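Local coordinates for protein CurF (Lyngbya majuscula, PDB 2Q35) that acts as a crotonase-fold decarboxylase domain in polyketide chain beta-branching, probably decarboxylating an intermediate of the growing chain, at residues 66-71 against 75-80; 111-116 against 202-207; 148-153 against 169-174. The protein carries 1 engineered substitution. All coordinates share one frame; numbering follows the deposited sequence.

Contact 1: 66-71 against 75-80. Engineered in segment 66-71: Phe68 (natural residue Tyr).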
ATOM      1  N   LYS A  66      -8.401 -16.714  27.077  1.00 18.61           N
ATOM      2  CA  LYS A  66      -9.292 -17.822  26.751  1.00 18.77           C
ATOM      3  C   LYS A  66     -10.377 -18.003  27.829  1.00 18.95           C
ATOM      4  O   LYS A  66     -11.531 -18.325  27.513  1.00 18.22           O
ATOM      5  CB  LYS A  66      -8.500 -19.120  26.503  1.00 19.40           C
ATOM      6  CG  LYS A  66      -7.818 -19.168  25.122  1.00 19.27           C
ATOM      7  CD  LYS A  66      -6.736 -20.245  25.025  1.00 20.89           C
ATOM      8  CE  LYS A  66      -5.361 -19.642  25.292  1.00 30.18           C
ATOM      9  NZ  LYS A  66      -4.243 -20.586  25.035  1.00 37.01           N
ATOM     10  N   GLU A  67     -10.019 -17.759  29.094  1.00 19.39           N
ATOM     11  CA  GLU A  67     -10.998 -17.834  30.196  1.00 20.25           C
ATOM     12  C   GLU A  67     -12.119 -16.812  29.957  1.00 19.26           C
ATOM     13  O   GLU A  67     -13.303 -17.121  30.150  1.00 20.41           O
ATOM     14  CB  GLU A  67     -10.340 -17.569  31.558  1.00 20.78           C
ATOM     15  CG  GLU A  67      -9.132 -18.451  31.901  1.00 25.61           C
ATOM     16  CD  GLU A  67      -9.483 -19.823  32.474  1.00 30.85           C
ATOM     17  OE1 GLU A  67     -10.668 -20.103  32.785  1.00 30.84           O
ATOM     18  OE2 GLU A  67      -8.542 -20.632  32.620  1.00 28.20           O
ATOM     19  N   PHE A  68     -11.724 -15.621  29.505  1.00 19.98           N
ATOM     20  CA  PHE A  68     -12.642 -14.524  29.178  1.00 20.14           C
ATOM     21  C   PHE A  68     -13.562 -14.932  28.040  1.00 19.79           C
ATOM     22  O   PHE A  68     -14.770 -14.723  28.113  1.00 19.96           O
ATOM     23  CB  PHE A  68     -11.863 -13.237  28.821  1.00 21.41           C
ATOM     24  CG  PHE A  68     -12.737 -12.107  28.310  1.00 22.67           C
ATOM     25  CD1 PHE A  68     -13.312 -11.192  29.199  1.00 26.68           C
ATOM     26  CD2 PHE A  68     -12.983 -11.959  26.941  1.00 26.81           C
ATOM     27  CE1 PHE A  68     -14.115 -10.142  28.733  1.00 25.52           C
ATOM     28  CE2 PHE A  68     -13.800 -10.913  26.469  1.00 27.63           C
ATOM     29  CZ  PHE A  68     -14.365 -10.011  27.368  1.00 27.12           C
ATOM     30  N   LEU A  69     -12.983 -15.520  26.991  1.00 20.42           N
ATOM     31  CA  LEU A  69     -13.770 -15.973  25.835  1.00 20.15           C
ATOM     32  C   LEU A  69     -14.794 -17.037  26.204  1.00 20.17           C
ATOM     33  O   LEU A  69     -15.926 -17.008  25.694  1.00 19.15           O
ATOM     34  CB  LEU A  69     -12.865 -16.475  24.702  1.00 20.30           C
ATOM     35  CG  LEU A  69     -11.937 -15.435  24.075  1.00 22.03           C
ATOM     36  CD1 LEU A  69     -11.122 -16.096  22.995  1.00 26.88           C
ATOM     37  CD2 LEU A  69     -12.742 -14.268  23.499  1.00 21.93           C
ATOM     38  N   ILE A  70     -14.413 -17.961  27.091  1.00 19.50           N
ATOM     39  CA  ILE A  70     -15.349 -18.968  27.587  1.00 19.86           C
ATOM     40  C   ILE A  70     -16.501 -18.295  28.349  1.00 20.91           C
ATOM     41  O   ILE A  70     -17.662 -18.662  28.164  1.00 21.50           O
ATOM     42  CB  ILE A  70     -14.645 -20.060  28.441  1.00 20.79           C
ATOM     43  CG1 ILE A  70     -13.680 -20.891  27.581  1.00 18.38           C
ATOM     44  CG2 ILE A  70     -15.674 -20.968  29.145  1.00 19.21           C
ATOM     45  CD1 ILE A  70     -14.368 -21.818  26.533  1.00 20.50           C
ATOM     46  N   ARG A  71     -16.178 -17.305  29.182  1.00 21.12           N
ATOM     47  CA  ARG A  71     -17.207 -16.522  29.886  1.00 22.14           C
ATOM     48  C   ARG A  71     -18.146 -15.853  28.883  1.00 22.66           C
ATOM     49  O   ARG A  71     -19.363 -15.867  29.050  1.00 22.97           O
ATOM     50  CB  ARG A  71     -16.562 -15.476  30.804  1.00 21.83           C
ATOM     51  CG  ARG A  71     -15.914 -16.068  32.058  1.00 23.53           C
ATOM     52  CD  ARG A  71     -14.854 -15.134  32.615  1.00 31.62           C
ATOM     53  NE  ARG A  71     -15.432 -14.035  33.384  1.00 35.91           N
ATOM     54  CZ  ARG A  71     -14.806 -12.885  33.639  1.00 40.62           C
ATOM     55  NH1 ARG A  71     -13.582 -12.665  33.168  1.00 37.05           N
ATOM     56  NH2 ARG A  71     -15.412 -11.947  34.359  1.00 41.49           N
ATOM     57  N   GLY A  75     -22.407 -15.565  27.664  1.00 31.31           N
ATOM     58  CA  GLY A  75     -22.980 -14.219  27.668  1.00 32.19           C
ATOM     59  C   GLY A  75     -22.633 -13.506  28.956  1.00 33.31           C
ATOM     60  O   GLY A  75     -23.367 -12.627  29.412  1.00 33.30           O
ATOM     61  N   GLU A  76     -21.496 -13.892  29.534  1.00 34.17           N
ATOM     62  CA  GLU A  76     -21.081 -13.413  30.850  1.00 35.60           C
ATOM     63  C   GLU A  76     -20.451 -12.020  30.778  1.00 35.51           C
ATOM     64  O   GLU A  76     -20.589 -11.219  31.702  0.50 35.24           O
ATOM     65  CB  GLU A  76     -20.124 -14.421  31.508  1.00 35.88           C
ATOM     66  CG  GLU A  76     -20.690 -15.857  31.598  1.00 40.18           C
ATOM     67  CD  GLU A  76     -20.231 -16.651  32.828  1.00 43.97           C
ATOM     68  OE1 GLU A  76     -19.087 -16.459  33.298  1.00 45.42           O
ATOM     69  OE2 GLU A  76     -21.024 -17.487  33.317  1.00 43.55           O
ATOM     70  N   VAL A  77     -19.767 -11.751  29.667  1.00 35.85           N
ATOM     71  CA  VAL A  77     -19.063 -10.488  29.430  1.00 35.61           C
ATOM     72  C   VAL A  77     -19.271 -10.020  27.987  1.00 35.50           C
ATOM     73  O   VAL A  77     -19.668 -10.810  27.129  1.00 36.06           O
ATOM     74  CB  VAL A  77     -17.539 -10.636  29.691  1.00 36.08           C
ATOM     75  CG1 VAL A  77     -17.233 -10.616  31.188  1.00 35.88           C
ATOM     76  CG2 VAL A  77     -16.994 -11.909  29.028  1.00 35.58           C
ATOM     77  N   GLU A  78     -19.002  -8.737  27.731  1.00 34.31           N
ATOM     78  CA  GLU A  78     -19.045  -8.163  26.381  1.00 33.51           C
ATOM     79  C   GLU A  78     -17.619  -7.893  25.888  1.00 31.15           C
ATOM     80  O   GLU A  78     -16.673  -8.006  26.659  1.00 30.30           O
ATOM     81  CB  GLU A  78     -19.844  -6.857  26.370  1.00 33.19           C
ATOM     82  CG  GLU A  78     -21.280  -6.963  26.884  1.00 35.67           C
ATOM     83  CD  GLU A  78     -21.902  -5.598  27.154  1.00 36.69           C
ATOM     84  OE1 GLU A  78     -21.731  -4.687  26.313  1.00 46.92           O
ATOM     85  OE2 GLU A  78     -22.570  -5.435  28.204  1.00 45.74           O
ATOM     86  N   VAL A  79     -17.489  -7.500  24.618  1.00 29.28           N
ATOM     87  CA  VAL A  79     -16.186  -7.271  23.957  1.00 27.21           C
ATOM     88  C   VAL A  79     -15.379  -6.087  24.511  1.00 27.01           C
ATOM     89  O   VAL A  79     -15.867  -4.961  24.543  1.00 27.33           O
ATOM     90  CB  VAL A  79     -16.386  -7.063  22.429  1.00 27.08           C
ATOM     91  CG1 VAL A  79     -15.083  -6.695  21.751  1.00 25.49           C
ATOM     92  CG2 VAL A  79     -16.986  -8.298  21.795  1.00 26.08           C
ATOM     93  N   LEU A  80     -14.130  -6.343  24.895  1.00 25.80           N
ATOM     94  CA  LEU A  80     -13.215  -5.303  25.368  1.00 25.75           C
ATOM     95  C   LEU A  80     -12.762  -4.446  24.185  1.00 24.20           C
ATOM     96  O   LEU A  80     -12.436  -4.978  23.120  1.00 24.80           O
ATOM     97  CB  LEU A  80     -11.968  -5.952  26.001  1.00 26.83           C
ATOM     98  CG  LEU A  80     -12.125  -6.805  27.270  1.00 31.31           C
ATOM     99  CD1 LEU A  80     -11.300  -8.100  27.160  1.00 35.18           C
ATOM    100  CD2 LEU A  80     -11.743  -6.024  28.515  1.00 30.60           C
TER
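Arg71 and Glu76 bring the two backbones closest, their CA atoms 5.1 Å apart, where helix 66-73 ends in a Schellman motif and the chain doubles back beside it. Gly75, with its positive phi of 76°, is the residue that leaves the helical path, and Glu76 N then donates to Arg71 O, whose exact position is less certain. From there 75-80 runs without regular structure past the flank of the helix and meets it through the Phe68 ring and the Arg71 side chain. Phe68, an engineered replacement of the natural tyrosine, holds CG anti to the backbone N (chi1 173°), which sends the ring out to the returning chain. There it lies between two aliphatic groups. Val77 CG2 sits over one face, 3.7 Å from the Phe68 ring centroid. Leu80 CD1 sits over the opposite face, 3.8 Å from the Phe68 centroid; both are CH-pi contacts displaced toward the rim. Between these two residues the backbone passes the ring edge, putting Glu78 O in the ring plane at 3.1 Å from Phe68 CZ. The ring is thus bounded on both faces and at its far edge. The other branch of Val77, CG1, lies over a face of the Arg71 guanidinium, 3.9 Å from NH2. Arg71 and Glu76 do not form a salt bridge with each other: Arg71 NE stays 4.4 Å from Glu76 OE1, their planar groups are almost perpendicular, and the Glu76 carboxylate is paired with Arg74. A glycerol, probably from the crystallisation liquor, lies beside Phe68 and bonds to Leu80 N. Behind the helix, Leu69 and Ile70 rest on Ile239 of helix 235-240, while Val79 turns from the ring to pack on Leu223 and His226 of the long helix 197-230.

Contact 2: 111-116 against 202-207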
ATOM      1  N   TYR A 111      -2.351   0.097  16.770  1.00 13.58           N
ATOM      2  CA  TYR A 111      -3.100   1.377  16.905  1.00 12.47           C
ATOM      3  C   TYR A 111      -2.069   2.503  17.041  1.00 13.63           C
ATOM      4  O   TYR A 111      -2.383   3.674  16.814  1.00 14.70           O
ATOM      5  CB  TYR A 111      -4.016   1.406  18.137  1.00 14.31           C
ATOM      6  CG  TYR A 111      -5.231   0.492  18.093  1.00 12.75           C
ATOM      7  CD1 TYR A 111      -5.936   0.261  16.907  1.00 16.04           C
ATOM      8  CD2 TYR A 111      -5.679  -0.122  19.270  1.00 15.66           C
ATOM      9  CE1 TYR A 111      -7.076  -0.605  16.898  1.00 16.96           C
ATOM     10  CE2 TYR A 111      -6.792  -0.958  19.279  1.00 14.77           C
ATOM     11  CZ  TYR A 111      -7.487  -1.193  18.097  1.00 17.64           C
ATOM     12  OH  TYR A 111      -8.582  -2.042  18.121  1.00 19.74           O
ATOM     13  N   ALA A 112      -0.818   2.144  17.386  1.00 13.16           N
ATOM     14  CA  ALA A 112       0.223   3.162  17.597  1.00 12.63           C
ATOM     15  C   ALA A 112       0.688   3.780  16.274  1.00 12.81           C
ATOM     16  O   ALA A 112       0.388   3.298  15.180  1.00 14.76           O
ATOM     17  CB  ALA A 112       1.437   2.569  18.362  1.00 14.06           C
ATOM     18  N   ASP A 113       1.428   4.873  16.379  1.00 12.39           N
ATOM     19  CA  ASP A 113       1.866   5.570  15.184  1.00 11.88           C
ATOM     20  C   ASP A 113       3.047   4.896  14.516  1.00 13.04           C
ATOM     21  O   ASP A 113       3.183   4.929  13.285  1.00 13.73           O
ATOM     22  CB  ASP A 113       2.188   7.011  15.533  1.00 11.88           C
ATOM     23  CG  ASP A 113       1.010   7.688  16.204  1.00 12.00           C
ATOM     24  OD1 ASP A 113      -0.003   7.991  15.515  1.00 16.90           O
ATOM     25  OD2 ASP A 113       1.051   7.839  17.436  1.00 13.62           O
ATOM     26  N   PHE A 114       3.882   4.274  15.338  1.00 12.36           N
ATOM     27  CA  PHE A 114       5.036   3.497  14.872  1.00 12.69           C
ATOM     28  C   PHE A 114       5.043   2.168  15.612  1.00 12.28           C
ATOM     29  O   PHE A 114       4.546   2.080  16.739  1.00 13.28           O
ATOM     30  CB  PHE A 114       6.307   4.246  15.225  1.00 13.07           C
ATOM     31  CG  PHE A 114       6.440   5.561  14.505  1.00 11.62           C
ATOM     32  CD1 PHE A 114       5.963   6.734  15.091  1.00 14.91           C
ATOM     33  CD2 PHE A 114       7.025   5.624  13.250  1.00 17.30           C
ATOM     34  CE1 PHE A 114       6.073   7.946  14.420  1.00 17.02           C
ATOM     35  CE2 PHE A 114       7.163   6.833  12.588  1.00 19.26           C
ATOM     36  CZ  PHE A 114       6.660   7.982  13.162  1.00 17.60           C
ATOM     37  N   VAL A 115       5.599   1.123  14.982  1.00 11.94           N
ATOM     38  CA  VAL A 115       5.534  -0.213  15.573  1.00 11.95           C
ATOM     39  C   VAL A 115       6.886  -0.871  15.299  1.00 12.92           C
ATOM     40  O   VAL A 115       7.442  -0.729  14.202  1.00 15.03           O
ATOM     41  CB  VAL A 115       4.413  -1.066  14.957  1.00 12.29           C
ATOM     42  CG1 VAL A 115       4.283  -2.406  15.657  1.00 14.82           C
ATOM     43  CG2 VAL A 115       3.050  -0.301  15.021  1.00 14.95           C
ATOM     44  N   VAL A 116       7.410  -1.555  16.316  1.00 13.07           N
ATOM     45  CA  VAL A 116       8.667  -2.342  16.166  1.00 12.70           C
ATOM     46  C   VAL A 116       8.361  -3.767  16.630  1.00 13.89           C
ATOM     47  O   VAL A 116       7.761  -3.979  17.702  1.00 13.69           O
ATOM     48  CB  VAL A 116       9.826  -1.779  17.011  1.00 12.05           C
ATOM     49  CG1 VAL A 116      11.142  -2.529  16.663  1.00 15.53           C
ATOM     50  CG2 VAL A 116      10.008  -0.280  16.779  1.00 15.65           C
ATOM     51  N   ALA A 202      -0.014  18.676  16.154  1.00 10.45           N
ATOM     52  CA  ALA A 202      -0.714  19.125  14.938  1.00 10.35           C
ATOM     53  C   ALA A 202      -0.532  18.125  13.794  1.00 11.04           C
ATOM     54  O   ALA A 202      -1.488  17.752  13.093  1.00 11.44           O
ATOM     55  CB  ALA A 202      -0.240  20.486  14.539  1.00 10.92           C
ATOM     56  N   LEU A 203       0.701  17.641  13.635  1.00 10.08           N
ATOM     57  CA  LEU A 203       0.979  16.690  12.580  1.00 10.04           C
ATOM     58  C   LEU A 203       0.227  15.393  12.818  1.00 10.92           C
ATOM     59  O   LEU A 203      -0.359  14.847  11.891  1.00 11.74           O
ATOM     60  CB  LEU A 203       2.504  16.410  12.511  1.00  8.77           C
ATOM     61  CG  LEU A 203       2.908  15.436  11.404  1.00 10.57           C
ATOM     62  CD1 LEU A 203       2.546  15.971  10.029  1.00 12.00           C
ATOM     63  CD2 LEU A 203       4.455  15.150  11.501  1.00 12.29           C
ATOM     64  N   LYS A 204       0.281  14.877  14.048  1.00 10.54           N
ATOM     65  CA  LYS A 204      -0.361  13.594  14.352  1.00 10.03           C
ATOM     66  C   LYS A 204      -1.857  13.680  14.093  1.00 11.25           C
ATOM     67  O   LYS A 204      -2.455  12.741  13.521  1.00 11.93           O
ATOM     68  CB  LYS A 204      -0.093  13.165  15.808  1.00 11.69           C
ATOM     69  CG  LYS A 204      -0.835  11.892  16.145  1.00 10.74           C
ATOM     70  CD  LYS A 204      -0.513  11.359  17.507  1.00 10.28           C
ATOM     71  CE  LYS A 204      -1.513  10.280  17.891  1.00  9.77           C
ATOM     72  NZ  LYS A 204      -0.912   9.302  18.834  1.00 11.54           N
ATOM     73  N   GLN A 205      -2.455  14.813  14.458  1.00 10.69           N
ATOM     74  CA  GLN A 205      -3.905  14.990  14.233  1.00 11.38           C
ATOM     75  C   GLN A 205      -4.221  14.929  12.725  1.00 12.44           C
ATOM     76  O   GLN A 205      -5.166  14.255  12.279  1.00 13.57           O
ATOM     77  CB  GLN A 205      -4.385  16.305  14.826  1.00 12.31           C
ATOM     78  CG  GLN A 205      -5.873  16.523  14.572  1.00 16.17           C
ATOM     79  CD  GLN A 205      -6.453  17.652  15.353  1.00 22.14           C
ATOM     80  OE1 GLN A 205      -7.283  17.437  16.227  1.00 27.53           O
ATOM     81  NE2 GLN A 205      -6.028  18.869  15.052  1.00 19.84           N
ATOM     82  N   HIS A 206      -3.406  15.631  11.946  1.00 10.02           N
ATOM     83  CA  HIS A 206      -3.548  15.641  10.497  1.00 11.18           C
ATOM     84  C   HIS A 206      -3.377  14.242   9.886  1.00 11.86           C
ATOM     85  O   HIS A 206      -4.245  13.784   9.133  1.00 12.32           O
ATOM     86  CB  HIS A 206      -2.542  16.633   9.917  1.00 11.11           C
ATOM     87  CG  HIS A 206      -2.488  16.630   8.418  1.00 13.20           C
ATOM     88  ND1 HIS A 206      -3.484  17.171   7.640  1.00 13.84           N
ATOM     89  CD2 HIS A 206      -1.556  16.147   7.563  1.00 16.34           C
ATOM     90  CE1 HIS A 206      -3.176  17.011   6.361  1.00 15.29           C
ATOM     91  NE2 HIS A 206      -2.003  16.406   6.288  1.00 18.17           N
ATOM     92  N   LEU A 207      -2.290  13.551  10.244  1.00 12.42           N
ATOM     93  CA  LEU A 207      -2.002  12.231   9.687  1.00 13.06           C
ATOM     94  C   LEU A 207      -3.031  11.161  10.077  1.00 13.27           C
ATOM     95  O   LEU A 207      -3.250  10.203   9.326  1.00 14.94           O
ATOM     96  CB  LEU A 207      -0.603  11.757  10.106  1.00 12.08           C
ATOM     97  CG  LEU A 207       0.548  12.582   9.538  1.00 11.01           C
ATOM     98  CD1 LEU A 207       1.881  12.160  10.144  1.00 15.05           C
ATOM     99  CD2 LEU A 207       0.609  12.436   8.028  1.00 13.73           C
TER
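Lys204 reaches Asp113 through a chain that is extended from its root, with CG anti to the backbone N (chi1 176°) and no bend beyond CG. Asp113 instead has CG beside its own backbone N (chi1 -55°), and the two side chains cross at about a right angle. Their ends form a buried salt bridge in which Lys204 NZ donates to Asp113 OD2 at 2.8 Å. The ammonium comes to the syn lone pair of OD2, on the side of the other carboxylate oxygen; OD1 itself is 3.7 Å from Lys204 NZ. The bridge spans backbones that are well separated, since even the closest CA pair, that of Asp113 and Lys204, is 8.4 Å apart. Each charged end is also held by backbone groups: Ile91 O and, more weakly, Cys89 O accept from Lys204 NZ, while Ile93 N donates to Asp113 OD2. Burial alone would disfavour the charges; the opposite charge and the backbone partners probably offset this and keep both groups ionised. A methionine in place of Lys204 would probably leave the buried Asp113 carboxylate without this countercharge and deprive Ile91 O of the hydrogen bond it receives from NZ. The pair ties helix 197-230 to the start of strand 114-118 in the crotonase core, beside the interface with the second subunit. Tyr156 of the second subunit packs on Lys204 and meets Phe114 edge-to-face. Within the chain, strand 114-118 continues alongside its parallel neighbour 93-97, and Phe114 packs against helix 178-192.

Contact 3: 148-153 against 169-174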
ATOM      1  N   SER A 148      -2.590  -4.960   2.430  1.00 25.66           N
ATOM      2  CA  SER A 148      -3.790  -5.790   2.242  1.00 27.16           C
ATOM      3  C   SER A 148      -3.531  -7.309   2.211  1.00 28.31           C
ATOM      4  O   SER A 148      -4.367  -8.084   2.696  1.00 28.63           O
ATOM      5  CB  SER A 148      -4.614  -5.324   1.020  1.00 28.59           C
ATOM      6  OG  SER A 148      -3.860  -5.386  -0.187  1.00 31.05           O
ATOM      7  N   GLU A 149      -2.377  -7.733   1.693  1.00 26.93           N
ATOM      8  CA  GLU A 149      -2.094  -9.173   1.564  1.00 27.01           C
ATOM      9  C   GLU A 149      -1.662  -9.912   2.817  1.00 24.40           C
ATOM     10  O   GLU A 149      -2.167 -11.004   3.080  1.00 23.60           O
ATOM     11  CB  GLU A 149      -1.101  -9.448   0.448  1.00 28.25           C
ATOM     12  CG  GLU A 149      -1.776  -9.981  -0.777  1.00 33.17           C
ATOM     13  CD  GLU A 149      -2.605  -8.931  -1.495  1.00 40.01           C
ATOM     14  OE1 GLU A 149      -1.977  -8.103  -2.202  1.00 35.71           O
ATOM     15  OE2 GLU A 149      -3.865  -8.970  -1.373  1.00 32.84           O
ATOM     16  N   LEU A 150      -0.728  -9.343   3.578  1.00 22.29           N
ATOM     17  CA  LEU A 150      -0.439  -9.891   4.896  1.00 22.02           C
ATOM     18  C   LEU A 150      -1.702  -9.835   5.723  1.00 20.75           C
ATOM     19  O   LEU A 150      -2.020 -10.785   6.423  1.00 21.15           O
ATOM     20  CB  LEU A 150       0.677  -9.130   5.641  1.00 22.23           C
ATOM     21  CG  LEU A 150       2.058  -9.788   5.777  1.00 27.58           C
ATOM     22  CD1 LEU A 150       2.932  -8.966   6.713  1.00 28.96           C
ATOM     23  CD2 LEU A 150       2.022 -11.252   6.231  1.00 26.34           C
ATOM     24  N   ALA A 151      -2.409  -8.709   5.659  1.00 19.29           N
ATOM     25  CA  ALA A 151      -3.613  -8.564   6.464  1.00 19.16           C
ATOM     26  C   ALA A 151      -4.576  -9.715   6.143  1.00 18.08           C
ATOM     27  O   ALA A 151      -5.068 -10.378   7.051  1.00 18.73           O
ATOM     28  CB  ALA A 151      -4.267  -7.202   6.218  1.00 20.30           C
ATOM     29  N   GLN A 152      -4.812  -9.949   4.855  1.00 17.57           N
ATOM     30  CA  GLN A 152      -5.710 -11.025   4.386  1.00 18.19           C
ATOM     31  C   GLN A 152      -5.304 -12.387   4.964  1.00 16.66           C
ATOM     32  O   GLN A 152      -6.108 -13.127   5.547  1.00 15.88           O
ATOM     33  CB  GLN A 152      -5.616 -11.097   2.857  1.00 21.14           C
ATOM     34  CG  GLN A 152      -6.708 -11.830   2.175  1.00 26.67           C
ATOM     35  CD  GLN A 152      -7.840 -10.924   1.753  1.00 28.89           C
ATOM     36  OE1 GLN A 152      -8.044  -9.849   2.316  1.00 33.00           O
ATOM     37  NE2 GLN A 152      -8.581 -11.356   0.761  1.00 28.08           N
ATOM     38  N   GLU A 153      -4.038 -12.726   4.824  1.00 15.05           N
ATOM     39  CA  GLU A 153      -3.640 -14.069   5.231  1.00 13.74           C
ATOM     40  C   GLU A 153      -3.678 -14.242   6.749  1.00 12.50           C
ATOM     41  O   GLU A 153      -4.139 -15.279   7.244  1.00 13.67           O
ATOM     42  CB  GLU A 153      -2.264 -14.427   4.692  1.00 14.94           C
ATOM     43  CG  GLU A 153      -1.940 -15.903   4.907  1.00 16.28           C
ATOM     44  CD  GLU A 153      -0.495 -16.244   4.591  1.00 21.33           C
ATOM     45  OE1 GLU A 153      -0.101 -16.111   3.419  1.00 24.32           O
ATOM     46  OE2 GLU A 153       0.247 -16.659   5.509  1.00 21.14           O
ATOM     47  N   ARG A 169       8.404 -11.665   4.579  1.00 23.55           N
ATOM     48  CA  ARG A 169       7.186 -11.416   3.835  1.00 25.38           C
ATOM     49  C   ARG A 169       7.057  -9.949   3.411  1.00 25.79           C
ATOM     50  O   ARG A 169       6.144  -9.586   2.672  1.00 27.11           O
ATOM     51  CB  ARG A 169       6.029 -11.754   4.763  1.00 26.32           C
ATOM     52  CG  ARG A 169       4.835 -12.297   4.117  1.00 31.41           C
ATOM     53  CD  ARG A 169       5.032 -13.751   3.719  1.00 33.38           C
ATOM     54  NE  ARG A 169       3.869 -14.115   2.936  1.00 32.21           N
ATOM     55  CZ  ARG A 169       2.877 -14.890   3.354  1.00 29.34           C
ATOM     56  NH1 ARG A 169       2.913 -15.476   4.549  1.00 22.10           N
ATOM     57  NH2 ARG A 169       1.861 -15.107   2.536  1.00 36.97           N
ATOM     58  N   GLY A 170       7.968  -9.105   3.876  1.00 24.92           N
ATOM     59  CA  GLY A 170       7.987  -7.704   3.466  1.00 24.48           C
ATOM     60  C   GLY A 170       7.097  -6.796   4.293  1.00 24.15           C
ATOM     61  O   GLY A 170       6.663  -5.750   3.823  1.00 24.30           O
ATOM     62  N   ILE A 171       6.834  -7.177   5.538  1.00 23.06           N
ATOM     63  CA  ILE A 171       6.049  -6.308   6.433  1.00 22.85           C
ATOM     64  C   ILE A 171       6.677  -4.895   6.454  1.00 21.66           C
ATOM     65  O   ILE A 171       7.899  -4.748   6.476  1.00 20.52           O
ATOM     66  CB  ILE A 171       5.930  -6.947   7.839  1.00 23.39           C
ATOM     67  CG1 ILE A 171       4.842  -6.261   8.677  1.00 24.16           C
ATOM     68  CG2 ILE A 171       7.275  -6.958   8.564  1.00 22.72           C
ATOM     69  CD1 ILE A 171       4.621  -6.934  10.039  1.00 23.44           C
ATOM     70  N   PRO A 172       5.854  -3.845   6.380  1.00 22.57           N
ATOM     71  CA  PRO A 172       6.426  -2.499   6.364  1.00 22.26           C
ATOM     72  C   PRO A 172       6.690  -1.909   7.745  1.00 23.55           C
ATOM     73  O   PRO A 172       6.315  -0.760   7.992  1.00 26.82           O
ATOM     74  CB  PRO A 172       5.361  -1.678   5.640  1.00 24.39           C
ATOM     75  CG  PRO A 172       4.072  -2.417   5.857  1.00 22.98           C
ATOM     76  CD  PRO A 172       4.383  -3.840   6.238  1.00 23.65           C
ATOM     77  N   PHE A 173       7.269  -2.689   8.648  1.00 20.87           N
ATOM     78  CA  PHE A 173       7.710  -2.171   9.947  1.00 18.67           C
ATOM     79  C   PHE A 173       9.063  -2.777  10.244  1.00 16.82           C
ATOM     80  O   PHE A 173       9.375  -3.835   9.700  1.00 18.02           O
ATOM     81  CB  PHE A 173       6.759  -2.584  11.066  1.00 18.48           C
ATOM     82  CG  PHE A 173       5.457  -1.829  11.073  1.00 19.12           C
ATOM     83  CD1 PHE A 173       5.426  -0.500  11.456  1.00 20.99           C
ATOM     84  CD2 PHE A 173       4.279  -2.456  10.721  1.00 22.98           C
ATOM     85  CE1 PHE A 173       4.235   0.209  11.493  1.00 22.81           C
ATOM     86  CE2 PHE A 173       3.071  -1.758  10.755  1.00 26.25           C
ATOM     87  CZ  PHE A 173       3.056  -0.427  11.151  1.00 25.02           C
ATOM     88  N   PRO A 174       9.867  -2.131  11.113  1.00 16.62           N
ATOM     89  CA  PRO A 174      11.152  -2.771  11.458  1.00 16.07           C
ATOM     90  C   PRO A 174      10.947  -4.010  12.312  1.00 15.33           C
ATOM     91  O   PRO A 174      10.060  -4.053  13.178  1.00 16.08           O
ATOM     92  CB  PRO A 174      11.913  -1.711  12.255  1.00 16.76           C
ATOM     93  CG  PRO A 174      10.975  -0.579  12.474  1.00 20.41           C
ATOM     94  CD  PRO A 174       9.673  -0.827  11.778  1.00 18.27           C
TER
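Glu153 and Arg169 approach at about a right angle and join helix 148-157 to the Schellman turn that follows helix 163-168, in the crotonase fold; Gly170, at a positive phi, is the residue that ends that helix. Their carboxylate and guanidinium are not coplanar: the planes are 46° apart, although both oxygens pair with terminal nitrogens in a two-pronged salt bridge. The surer prong, from Arg169 NH1 to Glu153 OE2, is 3.1 Å long and nearly straight at 161°. In the other, Arg169 NH2 donates to Glu153 OE1, modelled at 2.4 Å, too short for the exact distance to be trusted. Glu153 extends from its helix with CG anti to the backbone N (chi1 -170°), which carries the carboxylate out to the guanidinium; the Arg169 chain bends to meet it. OE2 also bonds to Tyr161 OH, which gives that oxygen a second partner. Next to the ion pair, Leu150, about one turn earlier on the helix, divides its two methyls between neighbours: CD2 lies against Arg169 CG at 3.7 Å, crossing the aliphatic part of the arginine, while CD1 turns to Ile171, whose side chain it meets at about a right angle. Leu166 of helix 163-168 packs on both Leu150 and Ile171, and Phe114 of the third subunit lies against Glu153. On the Ile171 side, Leu150 CD1 touches both CB and CG1, each at 3.8 Å.

Contacts 2 and 3 are neighbours, with centres about 19 Å apart: Val115 O, on the strand that follows Asp113, lies 3.3 Å from Pro174 CD, and contact 3 is nested inside the loop that contact 2 closes. Both take part in the trimer interfaces, Gln152 of one subunit bonding weakly to Asp113 O of another. Contact 1 stands apart, touches no other protein chain of the assembly and lies on the opposite side of the chain's centre from contact 2. Its nearest atoms are about 7 Å from contact 2 and about 17 Å from contact 3. The glycerol at contact 1, though probably from the crystallisation liquor, may mark a pocket.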